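Local coordinates for protein probable enoyl-CoA hydratase/isomerase (Pseudomonas aeruginosa, PDB 7BOR) that binds coenzyme A and, as a member of the crotonase family, probably acts as a delta(3)-delta(2)-enoyl-CoA isomerase, at residues Glu41-Thr46 with Glu90-Val95; Val119-Arg124 with Ser164-Ala169; Pro145-His150 with Trp171-Ala176. All coordinates share one frame; numbering follows the deposited sequence.

Contact 1: residues Glu41-Thr46 with Glu90-Val95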
ATOM      1  N   GLU A  41      -2.163 -17.134  -2.784  1.00 49.37           N
ATOM      2  CA  GLU A  41      -1.468 -18.411  -2.853  1.00 52.63           C
ATOM      3  C   GLU A  41      -0.537 -18.546  -1.651  1.00 59.09           C
ATOM      4  O   GLU A  41      -0.761 -19.390  -0.768  1.00 59.79           O
ATOM      5  CB  GLU A  41      -0.714 -18.491  -4.185  1.00 57.40           C
ATOM      6  CG  GLU A  41       0.119 -19.761  -4.441  1.00 66.10           C
ATOM      7  CD  GLU A  41       0.951 -19.679  -5.751  1.00 74.89           C
ATOM      8  OE1 GLU A  41       0.405 -19.240  -6.797  1.00 72.38           O
ATOM      9  OE2 GLU A  41       2.152 -20.055  -5.733  1.00 78.25           O
ATOM     10  N   ALA A  42       0.484 -17.666  -1.573  1.00 58.59           N
ATOM     11  CA  ALA A  42       1.428 -17.592  -0.457  1.00 57.91           C
ATOM     12  C   ALA A  42       0.773 -17.709   0.913  1.00 56.93           C
ATOM     13  O   ALA A  42       1.341 -18.328   1.821  1.00 58.54           O
ATOM     14  CB  ALA A  42       2.206 -16.280  -0.518  1.00 55.48           C
ATOM     15  N   GLN A  43      -0.413 -17.116   1.064  1.00 52.79           N
ATOM     16  CA  GLN A  43      -1.214 -17.301   2.267  1.00 53.27           C
ATOM     17  C   GLN A  43      -1.431 -18.775   2.587  1.00 58.70           C
ATOM     18  O   GLN A  43      -1.513 -19.163   3.762  1.00 60.01           O
ATOM     19  CB  GLN A  43      -2.556 -16.577   2.067  1.00 49.62           C
ATOM     20  CG  GLN A  43      -3.736 -16.962   2.973  1.00 45.15           C
ATOM     21  CD  GLN A  43      -4.782 -15.845   3.048  1.00 44.67           C
ATOM     22  OE1 GLN A  43      -4.624 -14.792   2.426  1.00 44.67           O
ATOM     23  NE2 GLN A  43      -5.827 -16.053   3.835  1.00 44.25           N
ATOM     24  N   ALA A  44      -1.592 -19.603   1.555  1.00 59.84           N
ATOM     25  CA  ALA A  44      -1.814 -21.027   1.744  1.00 62.02           C
ATOM     26  C   ALA A  44      -0.530 -21.834   1.655  1.00 60.00           C
ATOM     27  O   ALA A  44      -0.513 -23.002   2.055  1.00 65.50           O
ATOM     28  CB  ALA A  44      -2.820 -21.535   0.703  1.00 61.34           C
ATOM     29  N   ASP A  45       0.538 -21.237   1.153  1.00 60.28           N
ATOM     30  CA  ASP A  45       1.788 -21.945   0.934  1.00 56.59           C
ATOM     31  C   ASP A  45       2.590 -21.936   2.228  1.00 61.62           C
ATOM     32  O   ASP A  45       3.254 -20.947   2.561  1.00 55.95           O
ATOM     33  CB  ASP A  45       2.559 -21.306  -0.211  1.00 57.45           C
ATOM     34  CG  ASP A  45       3.798 -22.077  -0.553  1.00 62.66           C
ATOM     35  OD1 ASP A  45       3.870 -23.256  -0.119  1.00 62.46           O
ATOM     36  OD2 ASP A  45       4.704 -21.509  -1.215  1.00 63.91           O
ATOM     37  N   THR A  46       2.530 -23.069   2.944  1.00 60.58           N
ATOM     38  CA  THR A  46       3.285 -23.265   4.178  1.00 60.27           C
ATOM     39  C   THR A  46       4.770 -22.958   4.003  1.00 59.89           C
ATOM     40  O   THR A  46       5.439 -22.552   4.957  1.00 55.25           O
ATOM     41  CB  THR A  46       3.130 -24.708   4.670  1.00 64.60           C
ATOM     42  OG1 THR A  46       3.491 -25.611   3.615  1.00 66.62           O
ATOM     43  CG2 THR A  46       1.689 -25.002   5.147  1.00 63.07           C
ATOM     44  N   GLU A  90      -6.498  -8.894   4.495  1.00 34.11           N
ATOM     45  CA  GLU A  90      -6.772 -10.165   5.155  1.00 40.75           C
ATOM     46  C   GLU A  90      -5.544 -11.071   5.194  1.00 34.74           C
ATOM     47  O   GLU A  90      -5.626 -12.184   5.723  1.00 36.28           O
ATOM     48  CB  GLU A  90      -7.956 -10.875   4.457  1.00 35.98           C
ATOM     49  CG  GLU A  90      -9.169  -9.973   4.230  1.00 38.92           C
ATOM     50  CD  GLU A  90     -10.050  -9.871   5.466  1.00 43.75           C
ATOM     51  OE1 GLU A  90      -9.704 -10.525   6.461  1.00 49.85           O
ATOM     52  OE2 GLU A  90     -11.092  -9.175   5.449  1.00 49.55           O
ATOM     53  N   PHE A  91      -4.409 -10.636   4.640  1.00 36.41           N
ATOM     54  CA  PHE A  91      -3.233 -11.498   4.620  1.00 36.30           C
ATOM     55  C   PHE A  91      -2.851 -11.853   6.058  1.00 41.19           C
ATOM     56  O   PHE A  91      -2.665 -10.944   6.888  1.00 39.81           O
ATOM     57  CB  PHE A  91      -2.095 -10.819   3.923  1.00 39.58           C
ATOM     58  CG  PHE A  91      -0.986 -11.731   3.562  1.00 42.49           C
ATOM     59  CD1 PHE A  91      -1.116 -12.634   2.540  1.00 45.64           C
ATOM     60  CD2 PHE A  91       0.206 -11.654   4.216  1.00 34.54           C
ATOM     61  CE1 PHE A  91      -0.050 -13.426   2.196  1.00 44.87           C
ATOM     62  CE2 PHE A  91       1.257 -12.435   3.869  1.00 40.19           C
ATOM     63  CZ  PHE A  91       1.127 -13.324   2.872  1.00 43.38           C
ATOM     64  N   PRO A  92      -2.795 -13.134   6.421  1.00 42.35           N
ATOM     65  CA  PRO A  92      -2.575 -13.497   7.827  1.00 36.40           C
ATOM     66  C   PRO A  92      -1.121 -13.606   8.254  1.00 32.50           C
ATOM     67  O   PRO A  92      -0.876 -13.705   9.463  1.00 32.27           O
ATOM     68  CB  PRO A  92      -3.265 -14.869   7.928  1.00 38.46           C
ATOM     69  CG  PRO A  92      -3.043 -15.453   6.558  1.00 41.30           C
ATOM     70  CD  PRO A  92      -3.160 -14.305   5.593  1.00 41.15           C
ATOM     71  N   LYS A  93      -0.173 -13.622   7.356  1.00 30.61           N
ATOM     72  CA  LYS A  93       1.241 -13.713   7.720  1.00 32.51           C
ATOM     73  C   LYS A  93       1.943 -12.362   7.623  1.00 31.27           C
ATOM     74  O   LYS A  93       1.370 -11.374   7.119  1.00 30.06           O
ATOM     75  CB  LYS A  93       1.956 -14.733   6.832  1.00 34.59           C
ATOM     76  CG  LYS A  93       1.279 -16.125   6.817  1.00 35.81           C
ATOM     77  CD  LYS A  93       1.962 -17.073   5.831  1.00 43.98           C
ATOM     78  CE  LYS A  93       1.110 -18.299   5.561  1.00 47.45           C
ATOM     79  NZ  LYS A  93       1.638 -19.031   4.359  1.00 57.30           N
ATOM     80  N   PRO A  94       3.188 -12.269   8.109  1.00 32.49           N
ATOM     81  CA  PRO A  94       3.904 -10.989   8.095  1.00 24.96           C
ATOM     82  C   PRO A  94       4.078 -10.409   6.696  1.00 30.76           C
ATOM     83  O   PRO A  94       4.559 -11.073   5.772  1.00 32.17           O
ATOM     84  CB  PRO A  94       5.250 -11.313   8.751  1.00 32.33           C
ATOM     85  CG  PRO A  94       4.973 -12.389   9.685  1.00 32.55           C
ATOM     86  CD  PRO A  94       3.863 -13.239   9.014  1.00 28.94           C
ATOM     87  N   VAL A  95       3.721  -9.135   6.556  1.00 28.52           N
ATOM     88  CA  VAL A  95       3.955  -8.402   5.324  1.00 27.61           C
ATOM     89  C   VAL A  95       4.852  -7.202   5.634  1.00 27.38           C
ATOM     90  O   VAL A  95       4.523  -6.415   6.524  1.00 27.60           O
ATOM     91  CB  VAL A  95       2.643  -7.905   4.696  1.00 28.69           C
ATOM     92  CG1 VAL A  95       2.952  -7.386   3.354  1.00 28.65           C
ATOM     93  CG2 VAL A  95       1.635  -8.972   4.651  1.00 33.52           C
TER
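Lys93 reaches the backbone of Ala42 and Gln43 because its first torsion sets CG opposite the carbonyl carbon (chi1 -54°) and every later torsion is extended, so that the aliphatic stem carries the ammonium to the end of the helix. Gln43 takes another first torsion, CG anti to the backbone N, and its extended chain runs out across Pro92.

The result is a worked example of how a lysine can reach the carbonyls of a helix's last turn. NZ gives a hydrogen bond to Ala42 O at 2.7 Å. It lies in the plane of that carbonyl, with a C=O...N angle of 153°. A second, weak bond runs from Lys93 NZ to Gln43 O at 3.2 Å. Asp45 O also lies close, 3.1 Å from Lys93 NZ. A further hydrogen bond from NZ to Val48 O continues the grip into the loop, and the positive charge would be expected to offset part of the negative end of the helix dipole.

Beside this polar cluster, the Gln43 side chain crosses the Pro92 ring at about a right angle, its CD 3.4 Å from Pro92 CD. The amide stands nearly perpendicular to the Phe91 ring (86° between planes) as the two side chains slide past each other in opposite directions, and Phe91 CE1 comes within 4.0 Å of Gln43 CB.

In the fold, the contact fastens the C-terminal end of helix 29-44 to the loop between helix 80-90 and strand 95-99. Phe91 packs onward against Val51 of strand 50-54, while Lys207 of helix 200-233 hydrogen-bonds to Lys93 O and Pro94 rests on Val203 of that same helix.

Contact 2: residues Val119-Arg124 with Ser164-Ala169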
ATOM      1  N   VAL A 119      11.481   2.765   4.950  1.00 26.07           N
ATOM      2  CA  VAL A 119      11.459   3.779   3.911  1.00 24.10           C
ATOM      3  C   VAL A 119      12.821   4.422   3.846  1.00 26.43           C
ATOM      4  O   VAL A 119      13.487   4.593   4.874  1.00 27.27           O
ATOM      5  CB  VAL A 119      10.405   4.891   4.169  1.00 22.30           C
ATOM      6  CG1 VAL A 119       9.025   4.339   4.330  1.00 21.05           C
ATOM      7  CG2 VAL A 119      10.750   5.707   5.451  1.00 22.97           C
ATOM      8  N   GLY A 120      13.210   4.850   2.645  1.00 24.70           N
ATOM      9  CA  GLY A 120      14.308   5.793   2.546  1.00 27.41           C
ATOM     10  C   GLY A 120      13.958   7.122   3.174  1.00 30.67           C
ATOM     11  O   GLY A 120      12.815   7.598   3.089  1.00 25.71           O
ATOM     12  N   ARG A 121      14.972   7.732   3.796  1.00 27.42           N
ATOM     13  CA  ARG A 121      14.737   9.003   4.472  1.00 28.82           C
ATOM     14  C   ARG A 121      14.048  10.014   3.568  1.00 25.77           C
ATOM     15  O   ARG A 121      13.325  10.926   4.040  1.00 24.90           O
ATOM     16  CB  ARG A 121      16.064   9.587   4.988  1.00 34.89           C
ATOM     17  CG  ARG A 121      16.343   9.272   6.334  1.00 36.81           C
ATOM     18  CD  ARG A 121      17.647  10.079   6.825  1.00 40.88           C
ATOM     19  NE  ARG A 121      18.839   9.533   6.196  1.00 37.46           N
ATOM     20  CZ  ARG A 121      19.583   8.543   6.698  1.00 43.43           C
ATOM     21  NH1 ARG A 121      20.674   8.154   6.049  1.00 42.03           N
ATOM     22  NH2 ARG A 121      19.260   7.952   7.852  1.00 43.01           N
ATOM     23  N   ASN A 122      14.466  10.023   2.304  1.00 26.87           N
ATOM     24  CA  ASN A 122      13.987  11.004   1.345  1.00 30.35           C
ATOM     25  C   ASN A 122      12.899  10.446   0.441  1.00 27.68           C
ATOM     26  O   ASN A 122      12.629  11.039  -0.611  1.00 27.88           O
ATOM     27  CB  ASN A 122      15.139  11.547   0.456  1.00 26.04           C
ATOM     28  CG  ASN A 122      16.169  12.374   1.261  1.00 30.69           C
ATOM     29  OD1 ASN A 122      15.964  13.542   1.561  1.00 31.69           O
ATOM     30  ND2 ASN A 122      17.247  11.727   1.640  1.00 30.74           N
ATOM     31  N   ALA A 123      12.295   9.313   0.795  1.00 26.31           N
ATOM     32  CA  ALA A 123      11.138   8.898   0.021  1.00 25.90           C
ATOM     33  C   ALA A 123      10.108  10.011   0.095  1.00 30.91           C
ATOM     34  O   ALA A 123      10.150  10.852   0.992  1.00 27.38           O
ATOM     35  CB  ALA A 123      10.570   7.571   0.540  1.00 25.38           C
ATOM     36  N   ARG A 124       9.180  10.022  -0.869  1.00 30.72           N
ATOM     37  CA  ARG A 124       8.165  11.076  -0.994  1.00 28.24           C
ATOM     38  C   ARG A 124       6.780  10.450  -0.919  1.00 28.80           C
ATOM     39  O   ARG A 124       6.315   9.877  -1.901  1.00 26.54           O
ATOM     40  CB  ARG A 124       8.275  11.807  -2.322  1.00 28.91           C
ATOM     41  CG  ARG A 124       9.440  12.717  -2.452  1.00 43.04           C
ATOM     42  CD  ARG A 124      10.013  12.740  -3.882  1.00 55.01           C
ATOM     43  NE  ARG A 124      11.144  13.660  -3.916  1.00 59.44           N
ATOM     44  CZ  ARG A 124      11.205  14.776  -4.641  1.00 56.93           C
ATOM     45  NH1 ARG A 124      10.226  15.107  -5.489  1.00 55.34           N
ATOM     46  NH2 ARG A 124      12.279  15.556  -4.545  1.00 51.46           N
ATOM     47  N   SER A 164       8.024  13.274   3.965  1.00 24.38           N
ATOM     48  CA  SER A 164       9.231  12.514   3.682  1.00 21.84           C
ATOM     49  C   SER A 164       9.197  11.203   4.446  1.00 23.45           C
ATOM     50  O   SER A 164       8.460  11.039   5.427  1.00 23.80           O
ATOM     51  CB  SER A 164      10.486  13.276   4.126  1.00 23.17           C
ATOM     52  OG  SER A 164      10.497  13.388   5.583  1.00 20.23           O
ATOM     53  N   GLY A 165      10.043  10.269   4.012  1.00 23.79           N
ATOM     54  CA  GLY A 165      10.218   9.041   4.771  1.00 25.49           C
ATOM     55  C   GLY A 165      10.638   9.298   6.209  1.00 24.60           C
ATOM     56  O   GLY A 165      10.225   8.584   7.131  1.00 24.09           O
ATOM     57  N   GLU A 166      11.541  10.257   6.405  1.00 25.34           N
ATOM     58  CA  GLU A 166      11.914  10.678   7.748  1.00 26.53           C
ATOM     59  C   GLU A 166      10.660  11.000   8.570  1.00 25.88           C
ATOM     60  O   GLU A 166      10.492  10.522   9.700  1.00 23.06           O
ATOM     61  CB  GLU A 166      12.844  11.894   7.645  1.00 25.62           C
ATOM     62  CG  GLU A 166      13.490  12.250   8.973  1.00 33.24           C
ATOM     63  CD  GLU A 166      14.802  11.481   9.167  1.00 47.84           C
ATOM     64  OE1 GLU A 166      15.861  11.925   8.623  1.00 48.09           O
ATOM     65  OE2 GLU A 166      14.761  10.416   9.827  1.00 49.95           O
ATOM     66  N   GLN A 167       9.740  11.776   7.987  1.00 23.76           N
ATOM     67  CA  GLN A 167       8.556  12.195   8.722  1.00 24.40           C
ATOM     68  C   GLN A 167       7.643  11.004   8.983  1.00 24.56           C
ATOM     69  O   GLN A 167       7.067  10.907  10.058  1.00 20.88           O
ATOM     70  CB  GLN A 167       7.796  13.316   7.968  1.00 26.76           C
ATOM     71  CG  GLN A 167       8.482  14.710   8.073  1.00 28.92           C
ATOM     72  CD  GLN A 167       7.742  15.814   7.302  1.00 32.77           C
ATOM     73  OE1 GLN A 167       7.466  15.661   6.115  1.00 31.64           O
ATOM     74  NE2 GLN A 167       7.490  16.937   7.953  1.00 35.22           N
ATOM     75  N   ALA A 168       7.544  10.088   8.019  1.00 24.35           N
ATOM     76  CA  ALA A 168       6.768   8.859   8.170  1.00 24.55           C
ATOM     77  C   ALA A 168       7.239   8.046   9.379  1.00 24.65           C
ATOM     78  O   ALA A 168       6.430   7.527  10.151  1.00 26.29           O
ATOM     79  CB  ALA A 168       6.900   8.055   6.869  1.00 20.34           C
ATOM     80  N   ALA A 169       8.542   7.936   9.558  1.00 23.37           N
ATOM     81  CA  ALA A 169       9.078   7.222  10.728  1.00 25.49           C
ATOM     82  C   ALA A 169       8.818   7.978  12.034  1.00 24.85           C
ATOM     83  O   ALA A 169       8.469   7.360  13.047  1.00 23.43           O
ATOM     84  CB  ALA A 169      10.567   6.987  10.525  1.00 25.94           C
TER
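Two backbone hydrogen bonds tie the turn at Arg121 and Ala123 to the first residues of helix 165-171. Glu166 N donates to Arg121 O at 3.0 Å, with an N-H...O angle of 157°. Gly165 N donates to Ala123 O at 3.1 Å, a more bent bond (138°). Amides in a first helical turn have no carbonyl of their own helix to bond, and here the turn from Gly120 to Ala123, a type I beta turn, supplies two acceptors.

Ser164 and Gln167 look after the same helix end in a capping box: Ser164 OG accepts from Gln167 N at 3.0 Å, and Gln167 OE1 accepts in return from Ser164 N on an in-plane lone pair. With chi1 at 67°, Ser164 OG sits between its own N and carbonyl carbon, where it can meet that amide.

Packing follows around Gly165, where the absence of a side chain lets the backbones come close. Gly165 CA gives a CA-H...O contact to Gly120 O at 3.4 Å, and Val119 CG2 presses equally close on Gly165 CA, tighter than usual for carbons. Farther out, the Arg121 and Glu166 side chains run alongside each other in the same direction, with Glu166 OE1 3.1 Å from Arg121 CD, while the charged atoms stay beyond salt-bridge distance.

Arg124 and Ser164 form an antiparallel non-hydrogen-bonded pair that brings strand 163-164 to the edge of the small three-stranded sheet. The arrangement is a capped helix start docked on a beta turn, at the point where the chain passes from the six-stranded sheet to that small one in the crotonase fold.

Contact 3: residues Pro145-His150 with Trp171-Ala176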
ATOM      1  N   PRO A 145      -6.730   9.065  11.394  1.00 26.18           N
ATOM      2  CA  PRO A 145      -7.114   9.877  12.557  1.00 26.40           C
ATOM      3  C   PRO A 145      -6.925   9.117  13.857  1.00 26.65           C
ATOM      4  O   PRO A 145      -6.625   9.736  14.886  1.00 28.10           O
ATOM      5  CB  PRO A 145      -8.579  10.259  12.284  1.00 26.17           C
ATOM      6  CG  PRO A 145      -8.795  10.048  10.818  1.00 25.14           C
ATOM      7  CD  PRO A 145      -7.822   8.925  10.413  1.00 25.46           C
ATOM      8  N   ARG A 146      -7.050   7.797  13.831  1.00 26.29           N
ATOM      9  CA  ARG A 146      -6.839   7.011  15.037  1.00 34.53           C
ATOM     10  C   ARG A 146      -5.381   7.030  15.469  1.00 35.26           C
ATOM     11  O   ARG A 146      -5.076   7.068  16.663  1.00 35.40           O
ATOM     12  CB  ARG A 146      -7.283   5.581  14.790  1.00 35.79           C
ATOM     13  CG  ARG A 146      -7.347   4.736  16.020  1.00 41.86           C
ATOM     14  CD  ARG A 146      -8.168   3.498  15.709  1.00 43.37           C
ATOM     15  NE  ARG A 146      -7.442   2.570  14.858  1.00 38.28           N
ATOM     16  CZ  ARG A 146      -8.011   1.780  13.960  1.00 46.83           C
ATOM     17  NH1 ARG A 146      -7.267   0.947  13.247  1.00 51.32           N
ATOM     18  NH2 ARG A 146      -9.315   1.832  13.754  1.00 56.10           N
ATOM     19  N   MET A 147      -4.484   6.920  14.501  1.00 30.14           N
ATOM     20  CA  MET A 147      -3.054   6.909  14.759  1.00 31.92           C
ATOM     21  C   MET A 147      -2.522   8.289  15.067  1.00 34.32           C
ATOM     22  O   MET A 147      -1.653   8.437  15.925  1.00 34.14           O
ATOM     23  CB  MET A 147      -2.311   6.357  13.544  1.00 29.66           C
ATOM     24  CG  MET A 147      -0.860   6.138  13.787  1.00 40.24           C
ATOM     25  SD  MET A 147      -0.036   5.673  12.257  1.00 46.66           S
ATOM     26  CE  MET A 147      -1.233   4.560  11.594  1.00 33.79           C
ATOM     27  N   LEU A 148      -2.990   9.300  14.352  1.00 29.83           N
ATOM     28  CA  LEU A 148      -2.391  10.602  14.444  1.00 28.56           C
ATOM     29  C   LEU A 148      -3.258  11.679  15.085  1.00 30.10           C
ATOM     30  O   LEU A 148      -2.757  12.787  15.286  1.00 28.14           O
ATOM     31  CB  LEU A 148      -2.016  11.065  13.035  1.00 25.85           C
ATOM     32  CG  LEU A 148      -1.205  10.146  12.148  1.00 31.11           C
ATOM     33  CD1 LEU A 148      -1.093  10.753  10.751  1.00 26.87           C
ATOM     34  CD2 LEU A 148       0.169   9.999  12.730  1.00 28.57           C
ATOM     35  N   GLY A 149      -4.520  11.415  15.379  1.00 26.48           N
ATOM     36  CA  GLY A 149      -5.474  12.467  15.692  1.00 26.05           C
ATOM     37  C   GLY A 149      -6.007  13.184  14.455  1.00 26.76           C
ATOM     38  O   GLY A 149      -5.425  13.157  13.366  1.00 24.12           O
ATOM     39  N   HIS A 150      -7.126  13.881  14.632  1.00 25.11           N
ATOM     40  CA  HIS A 150      -7.787  14.449  13.463  1.00 27.94           C
ATOM     41  C   HIS A 150      -6.915  15.447  12.701  1.00 26.22           C
ATOM     42  O   HIS A 150      -6.791  15.353  11.476  1.00 25.39           O
ATOM     43  CB  HIS A 150      -9.081  15.158  13.807  1.00 25.18           C
ATOM     44  CG  HIS A 150      -9.758  15.702  12.583  1.00 28.10           C
ATOM     45  ND1 HIS A 150     -10.320  14.878  11.634  1.00 28.02           N
ATOM     46  CD2 HIS A 150      -9.874  16.967  12.098  1.00 27.77           C
ATOM     47  CE1 HIS A 150     -10.808  15.611  10.650  1.00 26.07           C
ATOM     48  NE2 HIS A 150     -10.570  16.882  10.915  1.00 24.54           N
ATOM     49  N   TRP A 171       6.290   9.823  12.740  1.00 26.40           N
ATOM     50  CA  TRP A 171       4.871   9.673  13.045  1.00 29.24           C
ATOM     51  C   TRP A 171       4.487   8.227  13.297  1.00 27.35           C
ATOM     52  O   TRP A 171       3.402   7.985  13.792  1.00 31.58           O
ATOM     53  CB  TRP A 171       3.999  10.225  11.898  1.00 27.62           C
ATOM     54  CG  TRP A 171       4.240  11.641  11.602  1.00 28.05           C
ATOM     55  CD1 TRP A 171       4.784  12.554  12.439  1.00 31.90           C
ATOM     56  CD2 TRP A 171       3.941  12.339  10.384  1.00 29.48           C
ATOM     57  NE1 TRP A 171       4.887  13.778  11.809  1.00 37.46           N
ATOM     58  CE2 TRP A 171       4.346  13.673  10.556  1.00 33.43           C
ATOM     59  CE3 TRP A 171       3.385  11.953   9.161  1.00 32.56           C
ATOM     60  CZ2 TRP A 171       4.205  14.627   9.551  1.00 32.40           C
ATOM     61  CZ3 TRP A 171       3.226  12.880   8.189  1.00 29.01           C
ATOM     62  CH2 TRP A 171       3.636  14.201   8.365  1.00 31.54           C
ATOM     63  N   GLY A 172       5.376   7.271  13.016  1.00 28.12           N
ATOM     64  CA  GLY A 172       5.078   5.861  13.212  1.00 28.55           C
ATOM     65  C   GLY A 172       4.333   5.194  12.070  1.00 30.00           C
ATOM     66  O   GLY A 172       3.915   4.036  12.192  1.00 31.57           O
ATOM     67  N   LEU A 173       4.144   5.871  10.951  1.00 27.74           N
ATOM     68  CA  LEU A 173       3.755   5.154   9.746  1.00 27.25           C
ATOM     69  C   LEU A 173       4.871   4.229   9.216  1.00 31.36           C
ATOM     70  O   LEU A 173       4.599   3.149   8.654  1.00 27.92           O
ATOM     71  CB  LEU A 173       3.350   6.182   8.701  1.00 25.80           C
ATOM     72  CG  LEU A 173       2.155   7.067   9.029  1.00 35.26           C
ATOM     73  CD1 LEU A 173       1.816   8.004   7.917  1.00 37.20           C
ATOM     74  CD2 LEU A 173       0.942   6.152   9.322  1.00 41.62           C
ATOM     75  N   ALA A 174       6.120   4.622   9.336  1.00 23.01           N
ATOM     76  CA  ALA A 174       7.197   3.695   9.046  1.00 25.13           C
ATOM     77  C   ALA A 174       7.877   3.304  10.354  1.00 26.16           C
ATOM     78  O   ALA A 174       7.848   4.049  11.334  1.00 27.39           O
ATOM     79  CB  ALA A 174       8.220   4.293   8.073  1.00 23.46           C
ATOM     80  N   ASN A 175       8.477   2.112  10.368  1.00 22.59           N
ATOM     81  CA  ASN A 175       9.210   1.678  11.553  1.00 20.57           C
ATOM     82  C   ASN A 175      10.609   2.306  11.594  1.00 27.63           C
ATOM     83  O   ASN A 175      11.159   2.487  12.678  1.00 31.98           O
ATOM     84  CB  ASN A 175       9.362   0.157  11.598  1.00 22.68           C
ATOM     85  CG  ASN A 175       8.032  -0.547  11.745  1.00 27.30           C
ATOM     86  OD1 ASN A 175       7.312  -0.730  10.749  1.00 22.33           O
ATOM     87  ND2 ASN A 175       7.672  -0.901  13.000  1.00 25.73           N
ATOM     88  N   ALA A 176      11.190   2.623  10.437  1.00 26.95           N
ATOM     89  CA  ALA A 176      12.525   3.220  10.370  1.00 27.36           C
ATOM     90  C   ALA A 176      12.695   3.921   9.034  1.00 27.33           C
ATOM     91  O   ALA A 176      12.226   3.429   8.001  1.00 26.20           O
ATOM     92  CB  ALA A 176      13.619   2.142  10.528  1.00 27.85           C
TER
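Met147 leaves helix 140-148 with its CB directed at residues 171-176. CG lies anti to the backbone N (chi1 -172°), and the extended second torsion carries the sulfur across to the other segment. SD meets Leu173 CD2 at 3.1 Å, a spacing too short for comfortable contact and so doubtful in detail, and also lies 4.3 Å from Gly172 O. A bend at the last torsion then folds the methyl back to the same leucine branch, placing CE 3.5 Å from Leu173 CD2.

Gly172 stands where helix 165-171 ends in a Schellman motif, its positive phi turning the chain toward strand 176-178. Helix 140-148 also stops at a glycine with positive phi, Gly149, so in this part of the crotonase fold two helix ends face each other through apolar side chains.

Leu148, the next residue after Met147, sends CD2 to Trp171 CB at 3.9 Å, and the same methyl lies 4.0 Å from Trp171 O. The indole turns from helix 140-148, makes a cation-pi interaction with Lys152 and meets the Phe163 ring. Leu156 of helix 150-157 touches both Leu148 and Trp171, while Leu112 touches both Met147 and Leu173.

Contacts 2 and 3 share helix 165-171: contact 2 holds its start and contact 3 the turn that ends it. Their centres are about 13 Å apart, and they meet directly, Ala174 N lying 3.0 Å from Ala168 O in a probable hydrogen bond and Ala174 CB packing on Val119 CG1. Contact 1 stands apart, its centre about 25 Å from that of contact 3, at the end of another helix. Contacts 1 and 2 are partly buried and answer helix ends with polar groups, a lysine at a C-terminus and carbonyls with a capping box at an N-terminus. Contact 3 lies at the surface and, across its segments, is apolar.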